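Local coordinates for copper-transporting ATPase (Sulfolobus solfataricus, PDB 2YJ3), which is the soluble catalytic part of a type IB P-type ATPase that probably uses ATP hydrolysis to carry copper or other heavy-metal cations across the cell membrane, at residues 56-61 / 106-111; 61-66 / 72-77. The protein carries 1 engineered substitution. All blocks are in the same frame, centred on the assembly; numbering follows the deposited sequence.

Contact 1: 56-61 / 106-111; sequences LAYAAS and KIIEVK
Tyr58 keeps CG anti to its own carbonyl carbon (chi1 -79°), which lays the ring over Ile108 with its hydroxyl at Lys106. The Lys106 chain doubles back beyond CG, and this returns its amine to the phenol. NZ arrives at the ring edge, near the ring plane, and donates a hydrogen bond of 3.0 Å to Tyr58 OH. Ile108 covers one face of the same ring with CD1, and its CG1 packs 3.8 Å from Tyr58 CB. Helix 53-63 lies here across the antiparallel sheet of the nucleotide-binding domain, with a crossing angle of -73° to strand 106-111. A phenylalanine in place of Tyr58 would probably still cover Ile108 but leave the Lys106 amine without this acceptor, freeing its bent chain to turn. Further along the strand the packing is thinner. Val110 CG2 reaches Ala59 CA at 3.8 Å, and the small Ala59 puts little between the two backbones. One helix turn away from Ala57, Ser61 OG donates to Ala57 O at 2.6 Å. That oxygen also takes the Ser61 backbone N, so two donors of one residue share it.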
loop_
_atom_site.group_PDB
_atom_site.type_symbol
_atom_site.label_atom_id
_atom_site.label_comp_id
_atom_site.label_asym_id
_atom_site.label_seq_id
_atom_site.Cartn_x
_atom_site.Cartn_y
_atom_site.Cartn_z
ATOM N N LEU A 56 24.133 6.933 -4.279
ATOM C CA LEU A 56 23.258 6.505 -3.194
ATOM C C LEU A 56 23.014 7.668 -2.235
ATOM O O LEU A 56 21.874 7.956 -1.867
ATOM C CB LEU A 56 23.897 5.305 -2.460
ATOM C CG LEU A 56 23.172 4.737 -1.230
ATOM C CD1 LEU A 56 21.698 4.487 -1.538
ATOM C CD2 LEU A 56 23.882 3.454 -0.690
ATOM N N ALA A 57 24.085 8.350 -1.846
ATOM C CA ALA A 57 23.980 9.447 -0.887
ATOM C C ALA A 57 23.191 10.609 -1.477
ATOM O O ALA A 57 22.487 11.308 -0.757
ATOM C CB ALA A 57 25.354 9.921 -0.472
ATOM N N TYR A 58 23.338 10.832 -2.783
ATOM C CA TYR A 58 22.624 11.905 -3.451
ATOM C C TYR A 58 21.132 11.612 -3.461
ATOM O O TYR A 58 20.327 12.444 -3.086
ATOM C CB TYR A 58 23.140 12.090 -4.883
ATOM C CG TYR A 58 24.446 12.858 -4.995
ATOM C CD1 TYR A 58 24.951 13.563 -3.911
ATOM C CD2 TYR A 58 25.171 12.876 -6.189
ATOM C CE1 TYR A 58 26.138 14.257 -4.000
ATOM C CE2 TYR A 58 26.364 13.578 -6.290
ATOM C CZ TYR A 58 26.834 14.278 -5.192
ATOM O OH TYR A 58 28.012 14.999 -5.266
ATOM N N ALA A 59 20.764 10.417 -3.891
ATOM C CA ALA A 59 19.357 10.039 -3.943
ATOM C C ALA A 59 18.693 10.132 -2.556
ATOM O O ALA A 59 17.607 10.661 -2.421
ATOM C CB ALA A 59 19.226 8.633 -4.483
ATOM N N ALA A 60 19.346 9.587 -1.537
ATOM C CA ALA A 60 18.798 9.575 -0.184
ATOM C C ALA A 60 18.657 10.986 0.356
ATOM O O ALA A 60 17.687 11.313 1.063
ATOM C CB ALA A 60 19.710 8.735 0.750
ATOM N N SER A 61 19.639 11.824 0.034
ATOM C CA SER A 61 19.635 13.208 0.479
ATOM C C SER A 61 18.424 13.947 -0.089
ATOM O O SER A 61 17.801 14.737 0.606
ATOM C CB SER A 61 20.940 13.919 0.096
ATOM O OG SER A 61 22.061 13.339 0.742
ATOM N N LYS A 106 25.214 20.167 -8.445
ATOM C CA LYS A 106 24.657 19.151 -9.339
ATOM C C LYS A 106 23.150 18.980 -9.146
ATOM O O LYS A 106 22.644 19.012 -8.018
ATOM C CB LYS A 106 25.363 17.804 -9.122
ATOM C CG LYS A 106 26.576 17.568 -10.016
ATOM C CD LYS A 106 27.857 17.403 -9.215
ATOM C CE LYS A 106 27.687 16.383 -8.099
ATOM N NZ LYS A 106 28.747 15.323 -8.137
ATOM N N ILE A 107 22.437 18.756 -10.241
ATOM C CA ILE A 107 20.999 18.541 -10.163
ATOM C C ILE A 107 20.677 17.057 -10.066
ATOM O O ILE A 107 20.998 16.273 -10.958
ATOM C CB ILE A 107 20.263 19.136 -11.382
ATOM C CG1 ILE A 107 20.491 20.646 -11.465
ATOM C CG2 ILE A 107 18.769 18.833 -11.313
ATOM C CD1 ILE A 107 20.086 21.404 -10.215
ATOM N N ILE A 108 20.015 16.678 -8.985
ATOM C CA ILE A 108 19.679 15.279 -8.764
ATOM C C ILE A 108 18.183 15.047 -8.841
ATOM O O ILE A 108 17.404 15.794 -8.263
ATOM C CB ILE A 108 20.195 14.762 -7.397
ATOM C CG1 ILE A 108 21.709 14.535 -7.446
ATOM C CG2 ILE A 108 19.550 13.418 -7.069
ATOM C CD1 ILE A 108 22.514 15.762 -7.212
ATOM N N GLU A 109 17.788 14.007 -9.561
ATOM C CA GLU A 109 16.389 13.625 -9.688
ATOM C C GLU A 109 16.228 12.167 -9.366
ATOM O O GLU A 109 17.006 11.334 -9.839
ATOM C CB GLU A 109 15.910 13.813 -11.125
ATOM C CG GLU A 109 15.982 15.212 -11.626
ATOM C CD GLU A 109 15.445 15.316 -13.047
ATOM O OE1 GLU A 109 16.216 15.047 -14.003
ATOM O OE2 GLU A 109 14.244 15.636 -13.194
ATOM N N VAL A 110 15.210 11.849 -8.580
ATOM C CA VAL A 110 14.872 10.459 -8.296
ATOM C C VAL A 110 13.439 10.237 -8.759
ATOM O O VAL A 110 12.516 10.877 -8.271
ATOM C CB VAL A 110 15.022 10.136 -6.802
ATOM C CG1 VAL A 110 14.808 8.648 -6.555
ATOM C CG2 VAL A 110 16.388 10.576 -6.300
ATOM N N LYS A 111 13.248 9.374 -9.747
ATOM C CA LYS A 111 11.920 9.244 -10.337
ATOM C C LYS A 111 11.595 7.842 -10.851
ATOM O O LYS A 111 12.487 7.064 -11.197
ATOM C CB LYS A 111 11.692 10.308 -11.425
ATOM C CG LYS A 111 12.742 10.385 -12.519
ATOM C CD LYS A 111 12.387 11.515 -13.513
ATOM C CE LYS A 111 13.395 11.608 -14.667
ATOM N NZ LYS A 111 13.054 12.713 -15.635
#

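Contact 2: 61-66 / 72-77; sequences SVEALS and KAIVKY
The Glu63 carboxylate has Ile74 to one side of its plane and Val110 of the neighbouring strand to the other. Both methyls approach OE2 obliquely. Ile74 CD1 comes within 3.4 Å of Glu63 OE2, and Ile74 CG2 lies 3.9 Å from Glu63 CG. This is the helical hairpin of the nucleotide-binding domain, in which helices 53-63 and 69-81 pack together around a short connection. The connection carries His68, of the His-Pro motif known from type IB pumps. Glu63 and His68 both bind AMP and ATP in other structures of this protein. The bend of the Glu63 chain at chi2 (-74°) turns the carboxylate back, with CG against Ile74 CG2, and the acid group ends beside apolar neighbours. A type I turn from Glu63 to Ser66 leads the chain away from the first helix, and Ser66 N bonds to Glu63 O at 3.1 Å. Ser66 OG bonds to His68 N and Glu93 OE2, and Lys72 NZ bonds to Ser67 O. Val75 fits against the start of this turn. Its CG1 is anti to the backbone N (chi1 161°), which places CG2 against Ala64. That methyl touches backbone as well as side chain, lying 3.6 Å from Ala64 N and 4.0 Å from Ala64 CB.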
loop_
_atom_site.group_PDB
_atom_site.type_symbol
_atom_site.label_atom_id
_atom_site.label_comp_id
_atom_site.label_asym_id
_atom_site.label_seq_id
_atom_site.Cartn_x
_atom_site.Cartn_y
_atom_site.Cartn_z
ATOM N N SER A 61 19.639 11.824 0.034
ATOM C CA SER A 61 19.635 13.208 0.479
ATOM C C SER A 61 18.424 13.947 -0.089
ATOM O O SER A 61 17.801 14.737 0.606
ATOM C CB SER A 61 20.940 13.919 0.096
ATOM O OG SER A 61 22.061 13.339 0.742
ATOM N N VAL A 62 18.079 13.697 -1.349
ATOM C CA VAL A 62 16.878 14.326 -1.890
ATOM C C VAL A 62 15.613 13.659 -1.331
ATOM O O VAL A 62 14.645 14.331 -0.976
ATOM C CB VAL A 62 16.859 14.312 -3.435
ATOM C CG1 VAL A 62 15.556 14.895 -3.944
ATOM C CG2 VAL A 62 18.042 15.097 -3.978
ATOM N N GLU A 63 15.620 12.336 -1.248
ATOM C CA GLU A 63 14.444 11.622 -0.758
ATOM C C GLU A 63 14.125 11.956 0.703
ATOM O O GLU A 63 12.989 11.767 1.158
ATOM C CB GLU A 63 14.622 10.110 -0.940
ATOM C CG GLU A 63 14.556 9.647 -2.375
ATOM C CD GLU A 63 13.139 9.653 -2.938
ATOM O OE1 GLU A 63 12.312 10.478 -2.501
ATOM O OE2 GLU A 63 12.847 8.820 -3.818
ATOM N N ALA A 64 15.119 12.458 1.437
ATOM C CA ALA A 64 14.913 12.784 2.851
ATOM C C ALA A 64 13.948 13.939 3.064
ATOM O O ALA A 64 13.572 14.244 4.191
ATOM C CB ALA A 64 16.249 13.073 3.547
ATOM N N LEU A 65 13.517 14.580 1.990
ATOM C CA LEU A 65 12.616 15.729 2.131
ATOM C C LEU A 65 11.188 15.362 1.762
ATOM O O LEU A 65 10.301 16.198 1.781
ATOM C CB LEU A 65 13.107 16.883 1.268
ATOM C CG LEU A 65 14.555 17.284 1.559
ATOM C CD1 LEU A 65 15.032 18.422 0.643
ATOM C CD2 LEU A 65 14.689 17.691 3.019
ATOM N N SER A 66 10.972 14.098 1.423
ATOM C CA SER A 66 9.639 13.611 1.098
ATOM C C SER A 66 9.145 12.653 2.176
ATOM O O SER A 66 9.942 12.015 2.859
ATOM C CB SER A 66 9.655 12.901 -0.252
ATOM O OG SER A 66 8.603 11.957 -0.323
ATOM N N LYS A 72 10.939 6.927 1.965
ATOM C CA LYS A 72 11.395 6.463 3.272
ATOM C C LYS A 72 12.168 5.148 3.145
ATOM O O LYS A 72 13.145 4.906 3.853
ATOM C CB LYS A 72 10.212 6.279 4.220
ATOM C CG LYS A 72 9.526 7.583 4.618
ATOM C CD LYS A 72 8.615 7.383 5.822
ATOM C CE LYS A 72 7.399 6.534 5.480
ATOM N NZ LYS A 72 6.231 7.385 5.117
ATOM N N ALA A 73 11.712 4.285 2.252
ATOM C CA ALA A 73 12.425 3.048 2.002
ATOM C C ALA A 73 13.855 3.360 1.542
ATOM O O ALA A 73 14.816 2.718 1.980
ATOM C CB ALA A 73 11.699 2.236 0.968
ATOM N N ILE A 74 13.994 4.357 0.670
ATOM C CA ILE A 74 15.298 4.708 0.108
ATOM C C ILE A 74 16.220 5.334 1.140
ATOM O O ILE A 74 17.425 5.049 1.170
ATOM C CB ILE A 74 15.148 5.665 -1.083
ATOM C CG1 ILE A 74 14.713 4.864 -2.319
ATOM C CG2 ILE A 74 16.453 6.415 -1.322
ATOM C CD1 ILE A 74 14.229 5.697 -3.484
ATOM N N VAL A 75 15.646 6.196 1.973
ATOM C CA VAL A 75 16.388 6.838 3.047
ATOM C C VAL A 75 16.870 5.831 4.099
ATOM O O VAL A 75 17.994 5.922 4.598
ATOM C CB VAL A 75 15.524 7.910 3.757
ATOM C CG1 VAL A 75 16.106 8.221 5.137
ATOM C CG2 VAL A 75 15.437 9.159 2.904
ATOM N N LYS A 76 16.025 4.861 4.419
ATOM C CA LYS A 76 16.387 3.867 5.423
ATOM C C LYS A 76 17.532 2.972 4.911
ATOM O O LYS A 76 18.480 2.656 5.638
ATOM C CB LYS A 76 15.175 3.014 5.761
ATOM C CG LYS A 76 15.465 1.909 6.780
ATOM C CD LYS A 76 14.191 1.202 7.181
ATOM C CE LYS A 76 14.492 -0.150 7.804
ATOM N NZ LYS A 76 13.249 -0.768 8.336
ATOM N N TYR A 77 17.429 2.557 3.657
ATOM C CA TYR A 77 18.464 1.741 3.033
ATOM C C TYR A 77 19.790 2.484 3.013
ATOM O O TYR A 77 20.825 1.928 3.364
ATOM C CB TYR A 77 18.076 1.354 1.603
ATOM C CG TYR A 77 19.167 0.601 0.868
ATOM C CD1 TYR A 77 19.321 -0.777 1.029
ATOM C CD2 TYR A 77 20.053 1.268 0.024
ATOM C CE1 TYR A 77 20.324 -1.481 0.355
ATOM C CE2 TYR A 77 21.063 0.576 -0.649
ATOM C CZ TYR A 77 21.198 -0.796 -0.478
ATOM O OH TYR A 77 22.204 -1.481 -1.148
#

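Contact 1 sets helix 53-63 on the sheet, and contact 2 sets the next helix against the residues around Glu63. They share Ser61, and their centres are 9 Å apart. The smaller contact loop, 61-66 with 72-77, is nested inside the one closed by 56-61 with 106-111. The two meet beside Glu63, which binds ATP and AMP in other structures of this protein, and there Val110 CG1 lies 3.4 Å from Glu63 OE2. A glycerol there is about 3 Å from the Glu63 side chain and about 4 Å from that of Val110. Away from the site, Ala60 O meets Val75 CG2 at 3.6 Å, and Ile108 CG2 meets Val62 CG2 at 3.8 Å.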